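Periplasmic binding protein/LacI transcriptional regulator (Burkholderia multivorans, PDB 4YLE) probably binds a simple sugar in the periplasm and delivers it to an ABC transporter for uptake into the cell. Local coordinates at residues E45-Y57 / Q277-T289. Residues are numbered along the deposited sequence; the frame is centred on the assembly and turned at random.
Sequences EFFLTMENGAKEY and QYAAKQAVFGIDT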
loop_
_atom_site.group_PDB
_atom_site.type_symbol
_atom_site.label_atom_id
_atom_site.label_comp_id
_atom_site.label_asym_id
_atom_site.label_seq_id
_atom_site.Cartn_x
_atom_site.Cartn_y
_atom_site.Cartn_z
ATOM N N GLU A 45 -4.009 -3.393 -9.540
ATOM C CA GLU A 45 -4.689 -2.205 -10.035
ATOM C C GLU A 45 -4.415 -0.941 -9.225
ATOM O O GLU A 45 -4.515 0.165 -9.743
ATOM C CB GLU A 45 -6.195 -2.383 -10.079
ATOM C CG GLU A 45 -6.794 -1.397 -11.097
ATOM C CD GLU A 45 -8.279 -1.190 -10.963
ATOM O OE1 GLU A 45 -8.992 -1.718 -11.848
ATOM O OE2 GLU A 45 -8.716 -0.485 -10.005
ATOM N N PHE A 46 -4.138 -1.097 -7.944
ATOM C CA PHE A 46 -3.770 0.052 -7.130
ATOM C C PHE A 46 -2.682 0.887 -7.812
ATOM O O PHE A 46 -2.762 2.120 -7.889
ATOM C CB PHE A 46 -3.292 -0.418 -5.768
ATOM C CG PHE A 46 -2.887 0.710 -4.844
ATOM C CD1 PHE A 46 -3.832 1.415 -4.114
ATOM C CD2 PHE A 46 -1.550 1.038 -4.685
ATOM C CE1 PHE A 46 -3.444 2.449 -3.259
ATOM C CE2 PHE A 46 -1.154 2.039 -3.834
ATOM C CZ PHE A 46 -2.100 2.762 -3.122
ATOM N N PHE A 47 -1.645 0.226 -8.309
ATOM C CA PHE A 47 -0.558 0.957 -8.933
ATOM C C PHE A 47 -0.867 1.377 -10.337
ATOM O O PHE A 47 -0.346 2.409 -10.802
ATOM C CB PHE A 47 0.721 0.133 -8.832
ATOM C CG PHE A 47 1.179 0.015 -7.422
ATOM C CD1 PHE A 47 1.653 1.133 -6.758
ATOM C CD2 PHE A 47 1.056 -1.169 -6.734
ATOM C CE1 PHE A 47 2.027 1.046 -5.426
ATOM C CE2 PHE A 47 1.428 -1.261 -5.406
ATOM C CZ PHE A 47 1.892 -0.146 -4.751
ATOM N N LEU A 48 -1.706 0.614 -11.040
ATOM C CA LEU A 48 -2.117 1.060 -12.361
ATOM C C LEU A 48 -2.928 2.347 -12.233
ATOM O O LEU A 48 -2.728 3.276 -13.014
ATOM C CB LEU A 48 -2.888 -0.031 -13.084
ATOM C CG LEU A 48 -2.029 -1.299 -13.220
ATOM C CD1 LEU A 48 -2.836 -2.326 -13.974
ATOM C CD2 LEU A 48 -0.666 -1.058 -13.913
ATOM N N THR A 49 -3.772 2.425 -11.205
ATOM C CA THR A 49 -4.542 3.631 -10.895
ATOM C C THR A 49 -3.621 4.790 -10.522
ATOM O O THR A 49 -3.791 5.930 -10.971
ATOM C CB THR A 49 -5.523 3.346 -9.748
ATOM O OG1 THR A 49 -6.543 2.466 -10.233
ATOM C CG2 THR A 49 -6.178 4.631 -9.236
HETATM N N MSE A 50 -2.616 4.486 -9.721
HETATM C CA MSE A 50 -1.615 5.464 -9.347
HETATM C C MSE A 50 -0.900 5.994 -10.582
HETATM O O MSE A 50 -0.767 7.211 -10.739
HETATM C CB MSE A 50 -0.583 4.860 -8.389
HETATM C CG MSE A 50 0.441 5.845 -7.926
HETATM SE SE MSE A 50 1.832 5.058 -6.814
HETATM C CE MSE A 50 0.747 4.889 -5.230
ATOM N N GLU A 51 -0.426 5.081 -11.428
ATOM C CA GLU A 51 0.301 5.437 -12.654
ATOM C C GLU A 51 -0.542 6.308 -13.562
ATOM O O GLU A 51 -0.064 7.330 -14.071
ATOM C CB GLU A 51 0.751 4.165 -13.391
ATOM C CG GLU A 51 1.707 4.427 -14.513
ATOM C CD GLU A 51 2.101 3.164 -15.261
ATOM O OE1 GLU A 51 1.248 2.267 -15.392
ATOM O OE2 GLU A 51 3.264 3.079 -15.703
ATOM N N ASN A 52 -1.808 5.944 -13.733
ATOM C CA ASN A 52 -2.671 6.725 -14.605
ATOM C C ASN A 52 -2.806 8.144 -14.070
ATOM O O ASN A 52 -2.728 9.102 -14.837
ATOM C CB ASN A 52 -4.045 6.077 -14.752
ATOM C CG ASN A 52 -3.989 4.793 -15.542
ATOM O OD1 ASN A 52 -3.114 4.617 -16.395
ATOM N ND2 ASN A 52 -4.914 3.881 -15.255
ATOM N N GLY A 53 -2.982 8.271 -12.760
ATOM C CA GLY A 53 -3.079 9.571 -12.114
ATOM C C GLY A 53 -1.862 10.447 -12.344
ATOM O O GLY A 53 -1.961 11.629 -12.667
ATOM N N ALA A 54 -0.696 9.859 -12.157
ATOM C CA ALA A 54 0.563 10.564 -12.346
ATOM C C ALA A 54 0.701 11.023 -13.789
ATOM O O ALA A 54 1.090 12.155 -14.058
ATOM C CB ALA A 54 1.721 9.665 -11.979
ATOM N N LYS A 55 0.398 10.132 -14.723
ATOM C CA LYS A 55 0.543 10.437 -16.135
ATOM C C LYS A 55 -0.432 11.536 -16.546
ATOM O O LYS A 55 -0.072 12.442 -17.310
ATOM C CB LYS A 55 0.357 9.170 -16.977
ATOM C CG LYS A 55 1.538 8.191 -16.864
ATOM C CD LYS A 55 1.387 7.059 -17.881
ATOM C CE LYS A 55 2.495 6.021 -17.773
ATOM N NZ LYS A 55 3.851 6.610 -17.953
ATOM N N GLU A 56 -1.650 11.482 -16.027
ATOM C CA GLU A 56 -2.623 12.529 -16.318
ATOM C C GLU A 56 -2.161 13.872 -15.773
ATOM O O GLU A 56 -2.300 14.916 -16.433
ATOM C CB GLU A 56 -3.961 12.136 -15.750
ATOM C CG GLU A 56 -4.576 11.039 -16.578
ATOM C CD GLU A 56 -5.619 10.269 -15.831
ATOM O OE1 GLU A 56 -6.054 10.778 -14.778
ATOM O OE2 GLU A 56 -5.995 9.163 -16.297
ATOM N N TYR A 57 -1.572 13.833 -14.596
ATOM C CA TYR A 57 -1.005 15.029 -13.986
ATOM C C TYR A 57 0.126 15.614 -14.830
ATOM O O TYR A 57 0.181 16.822 -15.031
ATOM C CB TYR A 57 -0.494 14.726 -12.590
ATOM C CG TYR A 57 -0.065 15.956 -11.840
ATOM C CD1 TYR A 57 -0.984 16.966 -11.589
ATOM C CD2 TYR A 57 1.228 16.121 -11.406
ATOM C CE1 TYR A 57 -0.629 18.094 -10.917
ATOM C CE2 TYR A 57 1.604 17.267 -10.721
ATOM C CZ TYR A 57 0.649 18.245 -10.485
ATOM O OH TYR A 57 0.948 19.401 -9.808
ATOM N N GLN A 277 -7.561 4.807 -0.314
ATOM C CA GLN A 277 -6.386 5.548 0.184
ATOM C C GLN A 277 -5.766 6.374 -0.929
ATOM O O GLN A 277 -4.640 6.880 -0.786
ATOM C CB GLN A 277 -5.337 4.607 0.797
ATOM C CG GLN A 277 -4.796 3.576 -0.187
ATOM C CD GLN A 277 -3.490 2.926 0.246
ATOM O OE1 GLN A 277 -2.640 3.574 0.834
ATOM N NE2 GLN A 277 -3.320 1.646 -0.068
ATOM N N TYR A 278 -6.496 6.527 -2.029
ATOM C CA TYR A 278 -6.179 7.542 -3.022
ATOM C C TYR A 278 -4.763 7.442 -3.592
ATOM O O TYR A 278 -3.875 8.307 -3.393
ATOM C CB TYR A 278 -6.452 8.898 -2.401
ATOM C CG TYR A 278 -7.886 8.964 -1.892
ATOM C CD1 TYR A 278 -8.948 8.869 -2.778
ATOM C CD2 TYR A 278 -8.178 9.127 -0.547
ATOM C CE1 TYR A 278 -10.267 8.919 -2.330
ATOM C CE2 TYR A 278 -9.504 9.196 -0.094
ATOM C CZ TYR A 278 -10.534 9.086 -0.989
ATOM O OH TYR A 278 -11.857 9.166 -0.557
ATOM N N ALA A 279 -4.588 6.402 -4.383
ATOM C CA ALA A 279 -3.320 6.119 -5.034
ATOM C C ALA A 279 -2.787 7.268 -5.885
ATOM O O ALA A 279 -1.598 7.631 -5.812
ATOM C CB ALA A 279 -3.469 4.887 -5.872
ATOM N N ALA A 280 -3.658 7.819 -6.720
ATOM C CA ALA A 280 -3.271 8.842 -7.655
ATOM C C ALA A 280 -2.845 10.064 -6.847
ATOM O O ALA A 280 -1.885 10.713 -7.190
ATOM C CB ALA A 280 -4.410 9.184 -8.580
ATOM N N LYS A 281 -3.597 10.389 -5.800
ATOM C CA LYS A 281 -3.243 11.520 -4.941
ATOM C C LYS A 281 -1.850 11.354 -4.349
ATOM O O LYS A 281 -1.082 12.294 -4.338
ATOM C CB LYS A 281 -4.269 11.678 -3.819
ATOM C CG LYS A 281 -3.944 12.832 -2.851
ATOM C CD LYS A 281 -4.728 12.668 -1.544
ATOM C CE LYS A 281 -6.068 13.264 -1.629
ATOM N NZ LYS A 281 -6.002 14.740 -1.731
ATOM N N GLN A 282 -1.524 10.151 -3.870
ATOM C CA GLN A 282 -0.216 9.945 -3.246
ATOM C C GLN A 282 0.898 10.232 -4.219
ATOM O O GLN A 282 1.893 10.944 -3.869
ATOM C CB GLN A 282 -0.081 8.546 -2.695
ATOM C CG GLN A 282 -1.011 8.276 -1.544
ATOM C CD GLN A 282 -0.749 6.936 -0.936
ATOM O OE1 GLN A 282 0.378 6.622 -0.584
ATOM N NE2 GLN A 282 -1.802 6.138 -0.771
ATOM N N ALA A 283 0.751 9.750 -5.456
ATOM C CA ALA A 283 1.796 9.956 -6.448
ATOM C C ALA A 283 1.863 11.431 -6.861
ATOM O O ALA A 283 2.953 11.988 -7.027
ATOM C CB ALA A 283 1.578 9.104 -7.644
ATOM N N VAL A 284 0.714 12.055 -7.079
ATOM C CA VAL A 284 0.706 13.443 -7.499
ATOM C C VAL A 284 1.306 14.337 -6.399
ATOM O O VAL A 284 2.129 15.209 -6.690
ATOM C CB VAL A 284 -0.720 13.926 -7.884
ATOM C CG1 VAL A 284 -0.789 15.434 -8.060
ATOM C CG2 VAL A 284 -1.159 13.229 -9.194
ATOM N N PHE A 285 0.945 14.090 -5.153
ATOM C CA PHE A 285 1.410 14.943 -4.059
ATOM C C PHE A 285 2.892 14.634 -3.856
ATOM O O PHE A 285 3.679 15.488 -3.488
ATOM C CB PHE A 285 0.622 14.698 -2.767
ATOM C CG PHE A 285 -0.710 15.390 -2.683
ATOM C CD1 PHE A 285 -1.443 15.726 -3.812
ATOM C CD2 PHE A 285 -1.255 15.653 -1.443
ATOM C CE1 PHE A 285 -2.681 16.332 -3.693
ATOM C CE2 PHE A 285 -2.470 16.261 -1.323
ATOM C CZ PHE A 285 -3.184 16.602 -2.446
ATOM N N GLY A 286 3.290 13.385 -4.084
ATOM C CA GLY A 286 4.704 13.057 -4.018
ATOM C C GLY A 286 5.505 13.834 -5.055
ATOM O O GLY A 286 6.553 14.411 -4.749
ATOM N N ILE A 287 5.032 13.794 -6.299
ATOM C CA ILE A 287 5.659 14.538 -7.394
ATOM C C ILE A 287 5.693 16.038 -7.052
ATOM O O ILE A 287 6.737 16.672 -7.177
ATOM C CB ILE A 287 4.917 14.297 -8.726
ATOM C CG1 ILE A 287 5.105 12.849 -9.174
ATOM C CG2 ILE A 287 5.435 15.248 -9.812
ATOM C CD1 ILE A 287 4.126 12.373 -10.247
ATOM N N ASP A 288 4.578 16.593 -6.587
ATOM C CA ASP A 288 4.528 18.030 -6.261
ATOM C C ASP A 288 5.535 18.391 -5.177
ATOM O O ASP A 288 6.207 19.434 -5.257
ATOM C CB ASP A 288 3.134 18.448 -5.807
ATOM C CG ASP A 288 2.220 18.832 -6.957
ATOM O OD1 ASP A 288 2.711 19.006 -8.102
ATOM O OD2 ASP A 288 1.000 18.980 -6.689
ATOM N N THR A 289 5.637 17.534 -4.166
ATOM C CA THR A 289 6.585 17.726 -3.083
ATOM C C THR A 289 8.008 17.852 -3.645
ATOM O O THR A 289 8.771 18.760 -3.269
ATOM C CB THR A 289 6.508 16.561 -2.064
ATOM O OG1 THR A 289 5.228 16.584 -1.424
ATOM C CG2 THR A 289 7.592 16.737 -0.999
#
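Met-50 and Ala-280 bring their CA atoms within 4.1 Å where helices 45-57 and 279-289 cross at -45° on one face of the N-terminal alpha/beta lobe of this periplasmic binding protein fold. Small residues allow that closeness: Gly-53 offers only its backbone to Ala-280 CB, and the selenomethionine Met-50 runs along Ala-279 and Ala-283, CB against the first methyl and CG tight on the second (3.5 Å). Met-50 also touches Met-39 of strand 34-39, placing the pair against the sheet.

At one end, the Ala-279 methyl sits over one face of the Phe-46 ring, nearer the rim, 3.8 Å from the centroid. The Gln-277 side chain crosses this ring at about a right angle, its amide plane turned 37° from it, while NE2 is hydrogen-bonded to Asp-257 and to an unidentified bound ligand. Gln-282 NE2 donates to the backbone O and side-chain OE1 of Gln-277, from above both carbonyl planes, tying down backbone and amide.

At the other end, branched Val-284 sets CG1 almost exactly above the Tyr-57 ring centre, a CH-pi contact, and CG2 on Tyr-57 CB. The long phenol carries its OH past this valine to donate a very short hydrogen bond, 2.5 Å, to Asp-288 OD1, the carboxylate plane turned 74° from the ring.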